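Local coordinates for periplasmic binding protein component of an ABC type zinc uptake transporter (Synechocystis sp., PDB 1PQ4) that binds zinc in the periplasm and probably delivers it to an ABC transporter for uptake into the cell, at residues K192-H197 against I212-E217; E244-T249 against L265-A270; Q144-A149 against A165-F170; S137-K142 against R176-L181. All blocks are in the same frame, centred on the assembly; numbering follows the deposited sequence.

Overall arrangement
Contacts 1 and 2 belong to the zinc side of the fold. Contact 1 joins two parallel strands and the loops that follow them; contact 2 sets the loop after strand 240-244 against the end of strand 262-266 and the turn beyond it. They touch: E244 of contact 2 bonds to the backbone N of H197 in contact 1. Contact 1 is buried and rich in hydrogen bonds, whereas contact 2 is only partly buried, with an exposed flank of threonine and leucine. Contacts 3 and 4 are both buried pairings of helices 138-155 and 160-185, with no hydrogen bond between their segments. Contact 3 lies across the chain's centre from contacts 1 and 2.

Contact 1 of 4, residues K192-H197 against I212-E217; sequences KFIVFH and IPIEVE. With ZN (zinc ion), chain C.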
loop_
_atom_site.group_PDB
_atom_site.type_symbol
_atom_site.label_atom_id
_atom_site.label_comp_id
_atom_site.label_asym_id
_atom_site.label_seq_id
_atom_site.Cartn_x
_atom_site.Cartn_y
_atom_site.Cartn_z
ATOM N N LYS A 192 -10.946 15.803 6.000
ATOM C CA LYS A 192 -11.600 14.503 5.931
ATOM C C LYS A 192 -11.829 13.991 4.512
ATOM O O LYS A 192 -12.065 14.805 3.613
ATOM C CB LYS A 192 -12.951 14.628 6.635
ATOM C CG LYS A 192 -12.830 15.158 8.057
ATOM C CD LYS A 192 -14.186 15.257 8.761
ATOM C CE LYS A 192 -14.004 15.862 10.155
ATOM N NZ LYS A 192 -15.222 15.785 10.999
ATOM N N PHE A 193 -11.703 12.671 4.287
ATOM C CA PHE A 193 -12.029 12.094 2.952
ATOM C C PHE A 193 -12.675 10.731 3.198
ATOM O O PHE A 193 -12.358 10.044 4.168
ATOM C CB PHE A 193 -10.839 12.006 1.961
ATOM C CG PHE A 193 -9.713 11.093 2.383
ATOM C CD1 PHE A 193 -9.488 9.902 1.705
ATOM C CD2 PHE A 193 -8.843 11.448 3.439
ATOM C CE1 PHE A 193 -8.423 9.068 2.044
ATOM C CE2 PHE A 193 -7.752 10.609 3.800
ATOM C CZ PHE A 193 -7.549 9.422 3.095
ATOM N N ILE A 194 -13.630 10.365 2.353
ATOM C CA ILE A 194 -14.346 9.085 2.523
ATOM C C ILE A 194 -13.856 8.151 1.465
ATOM O O ILE A 194 -13.786 8.519 0.306
ATOM C CB ILE A 194 -15.847 9.237 2.290
ATOM C CG1 ILE A 194 -16.383 10.357 3.142
ATOM C CG2 ILE A 194 -16.573 7.933 2.617
ATOM C CD1 ILE A 194 -17.887 10.652 2.905
ATOM N N VAL A 195 -13.558 6.920 1.861
ATOM C CA VAL A 195 -13.055 5.909 0.957
ATOM C C VAL A 195 -13.769 4.637 1.309
ATOM O O VAL A 195 -14.340 4.501 2.389
ATOM C CB VAL A 195 -11.538 5.607 1.134
ATOM C CG1 VAL A 195 -10.746 6.744 0.696
ATOM C CG2 VAL A 195 -11.228 5.290 2.629
ATOM N N PHE A 196 -13.753 3.715 0.386
ATOM C CA PHE A 196 -14.443 2.489 0.688
ATOM C C PHE A 196 -13.579 1.647 1.621
ATOM O O PHE A 196 -13.946 1.448 2.762
ATOM C CB PHE A 196 -14.768 1.713 -0.581
ATOM C CG PHE A 196 -15.468 0.421 -0.289
ATOM C CD1 PHE A 196 -16.788 0.429 0.179
ATOM C CD2 PHE A 196 -14.777 -0.787 -0.341
ATOM C CE1 PHE A 196 -17.407 -0.727 0.594
ATOM C CE2 PHE A 196 -15.413 -1.974 0.086
ATOM C CZ PHE A 196 -16.728 -1.918 0.551
ATOM N N HIS A 197 -12.423 1.202 1.122
ATOM C CA HIS A 197 -11.532 0.319 1.912
ATOM C C HIS A 197 -10.452 1.189 2.566
ATOM O O HIS A 197 -9.764 1.957 1.883
ATOM C CB HIS A 197 -10.934 -0.703 0.966
ATOM C CG HIS A 197 -9.898 -1.563 1.599
ATOM N ND1 HIS A 197 -10.211 -2.575 2.483
ATOM C CD2 HIS A 197 -8.545 -1.568 1.476
ATOM C CE1 HIS A 197 -9.101 -3.175 2.873
ATOM N NE2 HIS A 197 -8.078 -2.581 2.284
ATOM N N ILE A 212 -12.198 8.440 6.425
ATOM C CA ILE A 212 -13.499 7.969 6.918
ATOM C C ILE A 212 -13.824 6.777 6.023
ATOM O O ILE A 212 -14.100 6.916 4.823
ATOM C CB ILE A 212 -14.603 9.063 6.756
ATOM C CG1 ILE A 212 -14.246 10.287 7.619
ATOM C CG2 ILE A 212 -15.955 8.512 7.186
ATOM C CD1 ILE A 212 -15.043 11.551 7.306
ATOM N N PRO A 213 -13.766 5.580 6.584
ATOM C CA PRO A 213 -14.054 4.429 5.736
ATOM C C PRO A 213 -15.503 4.026 5.675
ATOM O O PRO A 213 -16.259 4.231 6.626
ATOM C CB PRO A 213 -13.183 3.326 6.353
ATOM C CG PRO A 213 -13.231 3.664 7.821
ATOM C CD PRO A 213 -13.072 5.180 7.829
ATOM N N ILE A 214 -15.886 3.470 4.537
ATOM C CA ILE A 214 -17.256 2.991 4.355
ATOM C C ILE A 214 -17.317 1.497 4.768
ATOM O O ILE A 214 -18.256 1.070 5.438
ATOM C CB ILE A 214 -17.688 3.074 2.861
ATOM C CG1 ILE A 214 -17.746 4.520 2.397
ATOM C CG2 ILE A 214 -19.115 2.455 2.669
ATOM C CD1 ILE A 214 -17.777 4.712 0.883
ATOM N N GLU A 215 -16.365 0.692 4.316
ATOM C CA GLU A 215 -16.415 -0.723 4.705
ATOM C C GLU A 215 -16.273 -0.856 6.213
ATOM O O GLU A 215 -15.641 -0.029 6.862
ATOM C CB GLU A 215 -15.319 -1.551 4.013
ATOM C CG GLU A 215 -13.932 -1.345 4.535
ATOM C CD GLU A 215 -13.026 -2.583 4.380
ATOM O OE1 GLU A 215 -12.844 -3.099 3.242
ATOM O OE2 GLU A 215 -12.488 -3.027 5.431
ATOM N N VAL A 216 -16.887 -1.885 6.778
ATOM C CA VAL A 216 -16.792 -2.134 8.214
ATOM C C VAL A 216 -16.324 -3.564 8.405
ATOM O O VAL A 216 -16.966 -4.491 7.917
ATOM C CB VAL A 216 -18.150 -1.959 8.924
ATOM C CG1 VAL A 216 -18.443 -0.481 9.141
ATOM C CG2 VAL A 216 -19.251 -2.593 8.088
ATOM N N GLU A 217 -15.195 -3.732 9.089
ATOM C CA GLU A 217 -14.661 -5.060 9.324
ATOM C C GLU A 217 -14.594 -5.875 8.048
ATOM O O GLU A 217 -15.033 -7.028 8.012
HETATM ZN ZN ZN C . -6.115 -3.197 2.208
HETATM O O HOH W 1 -5.140 -2.742 0.198
#
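E215 serves two rings: its CB lies over one face of the F196 ring, while its carboxylate meets the edge of the H197 ring. The first is a CH-pi contact, E215 CB lying 4.0 Å from the F196 ring centroid. In the second, H197 ND1 donates to E215 OE1 at 2.8 Å, nearly straight (174°); the oxygen lies in the imidazole plane, but the donor approaches it from above the carboxylate plane. F247 stacks on the H197 ring. E215 CG stands between the backbone N and the carbonyl carbon (chi1 74°), and from there the extended chain runs alongside H197. Behind this site the segments supply the two parallel strands of a beta-alpha-beta unit whose crossover carries helix 201-206. I212 N bonds to F193 O at 2.8 Å and V195 N to I212 O at 3.0 Å. I194 CG2 meets I214 CG1, in the loop just beyond the partner strand, at 3.6 Å; branched apolar chains suit this buried spot. H197 NE2 binds the zinc at 2.1 Å, with H37, H133 and a water as further ligands. With an alanine at E215 the acceptor of ND1 is gone, and the imidazole, held then mainly by the zinc and F247, would probably turn more easily. E215 thus sits in the second shell, placed to orient a zinc ligand and perhaps to strengthen that imidazole as a donor.

Contact 2 of 4, residues E244-T249 against L265-A270; sequences ETQFST and LLDPLA
P268 packs on E244 and Q246, and L269 on Q246, forming the close, largely buried half of this contact. E244 CG lies 3.6 Å from P268 CD, the side chains crossing at about a right angle, and E244 CA approaches L266 O at 3.3 Å in a CA-H...O contact. Q246 CG lies 4.1 Å from L269 CD1. D267 shapes the opposing loop: with CG opposite its backbone N (chi1 -173°), its OD1 accepts from L269 N at 2.9 Å, an Asx turn, which suits the short chain of aspartate. An alanine at D267 removes this acceptor, and the P268-L269 turn would probably be freer to shift against Q246. The other flank is looser and more exposed. There L265 CD1 lies 4.0 Å from T245 CG2 and L265 CD2 3.8 Å from T249 CG2; threonine offers the leucine a methyl, while the hydroxyl of T249 bonds to E253. The polar end of E244 turns to the zinc site, where OE1 accepts from the backbone N of H197 and OE2 from W200. P268 and the L266 carbonyl thus flank the stem of a glutamate whose carboxylate is placed to steady the backbone of a zinc ligand.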
loop_
_atom_site.group_PDB
_atom_site.type_symbol
_atom_site.label_atom_id
_atom_site.label_comp_id
_atom_site.label_asym_id
_atom_site.label_seq_id
_atom_site.Cartn_x
_atom_site.Cartn_y
_atom_site.Cartn_z
ATOM N N GLU A 244 -12.212 2.105 -4.540
ATOM C CA GLU A 244 -10.933 1.519 -4.917
ATOM C C GLU A 244 -11.209 0.506 -6.007
ATOM O O GLU A 244 -12.268 -0.146 -6.000
ATOM C CB GLU A 244 -10.301 0.847 -3.682
ATOM C CG GLU A 244 -9.489 1.789 -2.883
ATOM C CD GLU A 244 -10.065 2.101 -1.521
ATOM O OE1 GLU A 244 -11.323 2.117 -1.390
ATOM O OE2 GLU A 244 -9.231 2.347 -0.596
ATOM N N THR A 245 -10.271 0.369 -6.941
ATOM C CA THR A 245 -10.450 -0.563 -8.066
ATOM C C THR A 245 -10.637 -1.997 -7.670
ATOM O O THR A 245 -11.311 -2.733 -8.364
ATOM C CB THR A 245 -9.236 -0.612 -9.029
ATOM O OG1 THR A 245 -8.247 0.372 -8.654
ATOM C CG2 THR A 245 -9.709 -0.388 -10.444
ATOM N N GLN A 246 -10.019 -2.398 -6.560
ATOM C CA GLN A 246 -10.092 -3.798 -6.133
ATOM C C GLN A 246 -11.371 -4.166 -5.410
ATOM O O GLN A 246 -11.566 -5.316 -5.076
ATOM C CB GLN A 246 -8.881 -4.146 -5.236
ATOM C CG GLN A 246 -7.529 -3.978 -5.939
ATOM C CD GLN A 246 -7.052 -2.515 -5.987
ATOM O OE1 GLN A 246 -6.074 -2.172 -6.693
ATOM N NE2 GLN A 246 -7.736 -1.649 -5.234
ATOM N N PHE A 247 -12.231 -3.192 -5.138
ATOM C CA PHE A 247 -13.465 -3.494 -4.426
ATOM C C PHE A 247 -14.622 -2.885 -5.197
ATOM O O PHE A 247 -14.441 -1.970 -5.990
ATOM C CB PHE A 247 -13.427 -2.903 -3.011
ATOM C CG PHE A 247 -12.211 -3.311 -2.212
ATOM C CD1 PHE A 247 -11.030 -2.583 -2.279
ATOM C CD2 PHE A 247 -12.242 -4.450 -1.420
ATOM C CE1 PHE A 247 -9.898 -2.987 -1.571
ATOM C CE2 PHE A 247 -11.105 -4.862 -0.703
ATOM C CZ PHE A 247 -9.948 -4.131 -0.785
ATOM N N SER A 248 -15.814 -3.402 -4.969
ATOM C CA SER A 248 -16.987 -2.882 -5.642
ATOM C C SER A 248 -17.135 -1.412 -5.231
ATOM O O SER A 248 -16.863 -1.059 -4.071
ATOM C CB SER A 248 -18.218 -3.646 -5.176
ATOM O OG SER A 248 -19.350 -2.892 -5.517
ATOM N N THR A 249 -17.537 -0.560 -6.161
ATOM C CA THR A 249 -17.742 0.854 -5.810
ATOM C C THR A 249 -19.226 1.125 -5.618
ATOM O O THR A 249 -19.629 2.273 -5.502
ATOM C CB THR A 249 -17.261 1.784 -6.908
ATOM O OG1 THR A 249 -17.913 1.427 -8.138
ATOM C CG2 THR A 249 -15.734 1.653 -7.101
ATOM N N LEU A 265 -11.644 7.025 -8.181
ATOM C CA LEU A 265 -10.959 5.807 -7.791
ATOM C C LEU A 265 -9.601 6.112 -7.209
ATOM O O LEU A 265 -8.899 7.011 -7.679
ATOM C CB LEU A 265 -10.728 4.896 -8.984
ATOM C CG LEU A 265 -11.950 4.188 -9.572
ATOM C CD1 LEU A 265 -11.513 3.152 -10.607
ATOM C CD2 LEU A 265 -12.709 3.528 -8.444
ATOM N N LEU A 266 -9.233 5.389 -6.159
ATOM C CA LEU A 266 -7.874 5.542 -5.609
ATOM C C LEU A 266 -7.362 4.108 -5.765
ATOM O O LEU A 266 -8.140 3.143 -5.624
ATOM C CB LEU A 266 -7.890 5.959 -4.135
ATOM C CG LEU A 266 -8.486 7.318 -3.816
ATOM C CD1 LEU A 266 -8.303 7.636 -2.313
ATOM C CD2 LEU A 266 -7.799 8.392 -4.661
ATOM N N ASP A 267 -6.109 3.935 -6.131
ATOM C CA ASP A 267 -5.594 2.582 -6.314
ATOM C C ASP A 267 -4.467 2.346 -5.296
ATOM O O ASP A 267 -3.338 2.805 -5.495
ATOM C CB ASP A 267 -5.008 2.419 -7.705
ATOM C CG ASP A 267 -4.621 0.999 -7.987
ATOM O OD1 ASP A 267 -4.638 0.161 -7.030
ATOM O OD2 ASP A 267 -4.289 0.719 -9.163
ATOM N N PRO A 268 -4.763 1.665 -4.198
ATOM C CA PRO A 268 -3.675 1.428 -3.222
ATOM C C PRO A 268 -2.597 0.453 -3.732
ATOM O O PRO A 268 -1.508 0.381 -3.154
ATOM C CB PRO A 268 -4.424 0.894 -1.998
ATOM C CG PRO A 268 -5.547 0.103 -2.630
ATOM C CD PRO A 268 -6.040 1.086 -3.740
ATOM N N LEU A 269 -2.874 -0.274 -4.829
ATOM C CA LEU A 269 -1.925 -1.268 -5.347
ATOM C C LEU A 269 -1.240 -0.894 -6.650
ATOM O O LEU A 269 -0.650 -1.752 -7.316
ATOM C CB LEU A 269 -2.588 -2.660 -5.556
ATOM C CG LEU A 269 -3.270 -3.274 -4.331
ATOM C CD1 LEU A 269 -3.724 -4.735 -4.662
ATOM C CD2 LEU A 269 -2.275 -3.291 -3.157
ATOM N N ALA A 270 -1.295 0.376 -7.011
ATOM C CA ALA A 270 -0.638 0.826 -8.247
ATOM C C ALA A 270 0.868 0.517 -8.227
ATOM O O ALA A 270 1.533 0.773 -7.219
ATOM C CB ALA A 270 -0.840 2.350 -8.422
#

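Contact 3 of 4, residues Q144-A149 against A165-F170; sequences QATTIA and ANLAAF
L167 reaches across to A145, T146 and A149, and nearly every atom of its side chain finds a partner. Its CB is 4.0 Å from A149 CB. One bond further, CG comes to 3.5 Å from the same methyl, closer than carbon atoms usually pack. With CG opposite the backbone N (chi1 -158°), the leucine points into the facing helix. Chi2, at -132°, lies off the usual staggered values, and the two methyls part over the facing backbone: CD1 reaches T146 CA at 4.2 Å, while CD2 lies 3.6 Å from A145 O and 3.8 Å from A145 CB. The segments belong to consecutive helices, 138-155 and 160-185, which form an antiparallel hairpin; their local axes run at 174° and approach to 10.0 Å. Helix 160-185 continues toward strand 192-195, consistent with the long helix that connects the two lobes in this family of binding proteins. Small alanines suit the face of helix 138-155 because they let the leucine come right up to the backbone. One turn along from L167, F170 brings CD1 to 3.8 Å from A145 CB, its ring inclined to the methyl. T146 lies at the exposed margin, where its hydroxyl bonds back to K142 O within its own helix. Helix 10-20 adds I19, which touches both A145 and A149.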
loop_
_atom_site.group_PDB
_atom_site.type_symbol
_atom_site.label_atom_id
_atom_site.label_comp_id
_atom_site.label_asym_id
_atom_site.label_seq_id
_atom_site.Cartn_x
_atom_site.Cartn_y
_atom_site.Cartn_z
ATOM N N GLN A 144 11.256 0.673 5.054
ATOM C CA GLN A 144 11.178 -0.599 4.316
ATOM C C GLN A 144 12.328 -0.724 3.347
ATOM O O GLN A 144 12.939 -1.788 3.221
ATOM C CB GLN A 144 9.847 -0.697 3.558
ATOM C CG GLN A 144 8.622 -0.813 4.487
ATOM C CD GLN A 144 7.345 -0.303 3.811
ATOM O OE1 GLN A 144 6.883 -0.882 2.835
ATOM N NE2 GLN A 144 6.790 0.792 4.335
ATOM N N ALA A 145 12.623 0.371 2.650
ATOM C CA ALA A 145 13.694 0.352 1.680
ATOM C C ALA A 145 15.052 0.031 2.315
ATOM O O ALA A 145 15.853 -0.694 1.720
ATOM C CB ALA A 145 13.794 1.747 0.943
ATOM N N THR A 146 15.316 0.651 3.462
ATOM C CA THR A 146 16.597 0.411 4.159
ATOM C C THR A 146 16.746 -1.081 4.526
ATOM O O THR A 146 17.763 -1.691 4.270
ATOM C CB THR A 146 16.668 1.300 5.384
ATOM O OG1 THR A 146 16.600 2.651 4.936
ATOM C CG2 THR A 146 17.978 1.081 6.180
ATOM N N THR A 147 15.682 -1.669 5.061
ATOM C CA THR A 147 15.673 -3.072 5.466
ATOM C C THR A 147 15.891 -3.915 4.239
ATOM O O THR A 147 16.707 -4.835 4.233
ATOM C CB THR A 147 14.320 -3.426 6.148
ATOM O OG1 THR A 147 14.182 -2.660 7.356
ATOM C CG2 THR A 147 14.231 -4.944 6.473
ATOM N N ILE A 148 15.171 -3.613 3.159
ATOM C CA ILE A 148 15.359 -4.426 1.967
ATOM C C ILE A 148 16.785 -4.377 1.399
ATOM O O ILE A 148 17.375 -5.424 1.050
ATOM C CB ILE A 148 14.318 -4.010 0.879
ATOM C CG1 ILE A 148 12.883 -4.273 1.409
ATOM C CG2 ILE A 148 14.605 -4.762 -0.412
ATOM C CD1 ILE A 148 11.768 -3.657 0.569
ATOM N N ALA A 149 17.345 -3.171 1.282
ATOM C CA ALA A 149 18.686 -3.031 0.710
ATOM C C ALA A 149 19.700 -3.783 1.588
ATOM O O ALA A 149 20.563 -4.483 1.083
ATOM C CB ALA A 149 19.076 -1.536 0.618
ATOM N N ALA A 165 24.241 2.619 -2.873
ATOM C CA ALA A 165 24.083 3.854 -3.641
ATOM C C ALA A 165 22.619 3.934 -4.141
ATOM O O ALA A 165 21.981 5.028 -4.120
ATOM C CB ALA A 165 25.054 3.859 -4.853
ATOM N N ASN A 166 22.094 2.802 -4.625
ATOM C CA ASN A 166 20.685 2.833 -5.111
ATOM C C ASN A 166 19.753 3.180 -3.949
ATOM O O ASN A 166 18.783 3.894 -4.129
ATOM C CB ASN A 166 20.209 1.492 -5.697
ATOM C CG ASN A 166 20.928 1.100 -6.959
ATOM O OD1 ASN A 166 21.604 1.903 -7.608
ATOM N ND2 ASN A 166 20.766 -0.150 -7.339
ATOM N N LEU A 167 20.051 2.692 -2.743
ATOM C CA LEU A 167 19.188 2.989 -1.589
ATOM C C LEU A 167 19.225 4.466 -1.312
ATOM O O LEU A 167 18.190 5.114 -1.080
ATOM C CB LEU A 167 19.710 2.275 -0.330
ATOM C CG LEU A 167 18.919 1.920 0.956
ATOM C CD1 LEU A 167 19.717 2.344 2.174
ATOM C CD2 LEU A 167 17.511 2.434 1.008
ATOM N N ALA A 168 20.440 5.008 -1.314
ATOM C CA ALA A 168 20.582 6.449 -1.031
ATOM C C ALA A 168 19.769 7.289 -2.040
ATOM O O ALA A 168 19.119 8.270 -1.650
ATOM C CB ALA A 168 22.108 6.862 -1.058
ATOM N N ALA A 169 19.826 6.903 -3.319
ATOM C CA ALA A 169 19.078 7.605 -4.353
ATOM C C ALA A 169 17.589 7.516 -4.036
ATOM O O ALA A 169 16.853 8.510 -4.049
ATOM C CB ALA A 169 19.378 6.975 -5.757
ATOM N N PHE A 170 17.120 6.307 -3.746
ATOM C CA PHE A 170 15.690 6.175 -3.430
ATOM C C PHE A 170 15.294 6.928 -2.146
ATOM O O PHE A 170 14.225 7.524 -2.118
ATOM C CB PHE A 170 15.325 4.674 -3.320
ATOM C CG PHE A 170 13.836 4.397 -3.205
ATOM C CD1 PHE A 170 13.398 3.275 -2.506
ATOM C CD2 PHE A 170 12.899 5.207 -3.849
ATOM C CE1 PHE A 170 12.040 2.970 -2.458
ATOM C CE2 PHE A 170 11.568 4.931 -3.813
ATOM C CZ PHE A 170 11.123 3.804 -3.113
#

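Contact 4 of 4, residues S137-K142 against R176-L181; sequences SPTLVK and RLNQEL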
loop_
_atom_site.group_PDB
_atom_site.type_symbol
_atom_site.label_atom_id
_atom_site.label_comp_id
_atom_site.label_asym_id
_atom_site.label_seq_id
_atom_site.Cartn_x
_atom_site.Cartn_y
_atom_site.Cartn_z
ATOM N N SER A 137 2.955 5.085 2.899
ATOM C CA SER A 137 3.552 6.199 3.656
ATOM C C SER A 137 4.990 6.383 3.171
ATOM O O SER A 137 5.841 5.500 3.410
ATOM C CB SER A 137 3.590 5.860 5.150
ATOM O OG SER A 137 4.404 6.803 5.838
ATOM N N PRO A 138 5.313 7.506 2.485
ATOM C CA PRO A 138 6.722 7.668 2.033
ATOM C C PRO A 138 7.710 7.560 3.228
ATOM O O PRO A 138 8.812 7.045 3.087
ATOM C CB PRO A 138 6.777 9.105 1.467
ATOM C CG PRO A 138 5.349 9.296 0.910
ATOM C CD PRO A 138 4.464 8.625 2.032
ATOM N N THR A 139 7.283 8.057 4.372
ATOM C CA THR A 139 8.132 8.039 5.579
ATOM C C THR A 139 8.450 6.600 5.982
ATOM O O THR A 139 9.600 6.251 6.209
ATOM C CB THR A 139 7.396 8.826 6.693
ATOM O OG1 THR A 139 7.422 10.203 6.309
ATOM C CG2 THR A 139 8.078 8.712 8.072
ATOM N N LEU A 140 7.427 5.759 6.028
ATOM C CA LEU A 140 7.636 4.369 6.400
ATOM C C LEU A 140 8.308 3.605 5.268
ATOM O O LEU A 140 9.017 2.629 5.503
ATOM C CB LEU A 140 6.289 3.743 6.787
ATOM C CG LEU A 140 5.687 4.185 8.106
ATOM C CD1 LEU A 140 5.453 5.662 8.094
ATOM C CD2 LEU A 140 4.318 3.453 8.298
ATOM N N VAL A 141 8.144 4.055 4.024
ATOM C CA VAL A 141 8.826 3.322 2.967
ATOM C C VAL A 141 10.330 3.515 3.057
ATOM O O VAL A 141 11.082 2.682 2.578
ATOM C CB VAL A 141 8.247 3.715 1.542
ATOM C CG1 VAL A 141 9.118 3.166 0.392
ATOM C CG2 VAL A 141 6.834 3.044 1.435
ATOM N N LYS A 142 10.770 4.670 3.572
ATOM C CA LYS A 142 12.219 4.820 3.803
ATOM C C LYS A 142 12.736 3.669 4.658
ATOM O O LYS A 142 13.798 3.152 4.394
ATOM C CB LYS A 142 12.566 6.097 4.587
ATOM C CG LYS A 142 12.242 7.381 3.809
ATOM C CD LYS A 142 12.689 8.602 4.641
ATOM C CE LYS A 142 12.275 9.930 4.000
ATOM N NZ LYS A 142 12.965 11.061 4.739
ATOM N N ARG A 176 11.939 14.005 -1.150
ATOM C CA ARG A 176 11.420 14.998 -2.102
ATOM C C ARG A 176 9.905 14.745 -2.339
ATOM O O ARG A 176 9.095 15.660 -2.277
ATOM C CB ARG A 176 12.238 14.911 -3.392
ATOM C CG ARG A 176 11.752 15.776 -4.539
ATOM C CD ARG A 176 12.100 14.987 -5.770
ATOM N NE ARG A 176 11.705 15.558 -7.041
ATOM C CZ ARG A 176 11.790 14.877 -8.179
ATOM N NH1 ARG A 176 12.251 13.628 -8.149
ATOM N NH2 ARG A 176 11.422 15.432 -9.332
ATOM N N LEU A 177 9.526 13.479 -2.514
ATOM C CA LEU A 177 8.108 13.128 -2.674
ATOM C C LEU A 177 7.320 13.539 -1.447
ATOM O O LEU A 177 6.222 14.106 -1.536
ATOM C CB LEU A 177 7.993 11.639 -2.881
ATOM C CG LEU A 177 6.560 11.113 -2.991
ATOM C CD1 LEU A 177 5.911 11.634 -4.272
ATOM C CD2 LEU A 177 6.632 9.588 -3.073
ATOM N N ASN A 178 7.876 13.252 -0.267
ATOM C CA ASN A 178 7.210 13.622 0.968
ATOM C C ASN A 178 6.926 15.127 1.072
ATOM O O ASN A 178 5.839 15.553 1.523
ATOM C CB ASN A 178 8.070 13.162 2.169
ATOM C CG ASN A 178 7.459 13.542 3.508
ATOM O OD1 ASN A 178 6.295 13.248 3.785
ATOM N ND2 ASN A 178 8.254 14.184 4.353
ATOM N N GLN A 179 7.920 15.940 0.721
ATOM C CA GLN A 179 7.744 17.402 0.746
ATOM C C GLN A 179 6.655 17.814 -0.277
ATOM O O GLN A 179 5.810 18.686 -0.012
ATOM C CB GLN A 179 9.073 18.115 0.339
ATOM C CG GLN A 179 9.677 19.025 1.415
ATOM C CD GLN A 179 10.230 20.347 0.828
ATOM O OE1 GLN A 179 10.849 20.362 -0.252
ATOM N NE2 GLN A 179 10.013 21.459 1.548
ATOM N N GLU A 180 6.714 17.203 -1.453
ATOM C CA GLU A 180 5.770 17.516 -2.522
ATOM C C GLU A 180 4.339 17.181 -2.083
ATOM O O GLU A 180 3.425 17.984 -2.262
ATOM C CB GLU A 180 6.156 16.711 -3.758
ATOM C CG GLU A 180 5.629 17.217 -5.058
ATOM C CD GLU A 180 6.202 16.434 -6.229
ATOM O OE1 GLU A 180 7.387 16.032 -6.142
ATOM O OE2 GLU A 180 5.484 16.234 -7.234
ATOM N N LEU A 181 4.130 16.001 -1.501
ATOM C CA LEU A 181 2.776 15.631 -1.050
ATOM C C LEU A 181 2.308 16.555 0.063
ATOM O O LEU A 181 1.141 16.953 0.102
ATOM C CB LEU A 181 2.736 14.166 -0.569
ATOM C CG LEU A 181 3.115 13.138 -1.642
ATOM C CD1 LEU A 181 3.027 11.699 -1.050
ATOM C CD2 LEU A 181 2.184 13.263 -2.834
#
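L177 and L181 reach P138 by different first torsions: L177 has CG opposite its backbone N (chi1 177°), whereas L181 has CG opposite its carbonyl carbon (chi1 -60°). Both then bring a methyl toward one atom, P138 CG, which lies 3.9 Å from L181 CD1 and 4.2 Å from L177 CD2. The pyrrolidine ring crosses L177 at about a right angle, and P138 CB lies 4.3 Å from N178 CB. Proline suits this position in the first turn of helix 138-155, where it can offer a compact apolar ring and the missing N-H costs no helical bond. The partner segment lies on helix 160-185, and the two form an antiparallel helix hairpin, with local axes 10.2 Å apart at 168°. At the polar margin T139 OG1 and N178 OD1 stand 4.1 Å apart, too far for a hydrogen bond. The asparagine amide is instead held at both ends, OD1 bonding to the hydroxyl of Y207 and ND2 donating to E175, so a polar residue is well provided for here. E175 also forms a salt bridge with K142, tying the same two helices together. Y207 packs on both P138 and L181, and W273 of helix 273-288 covers L177.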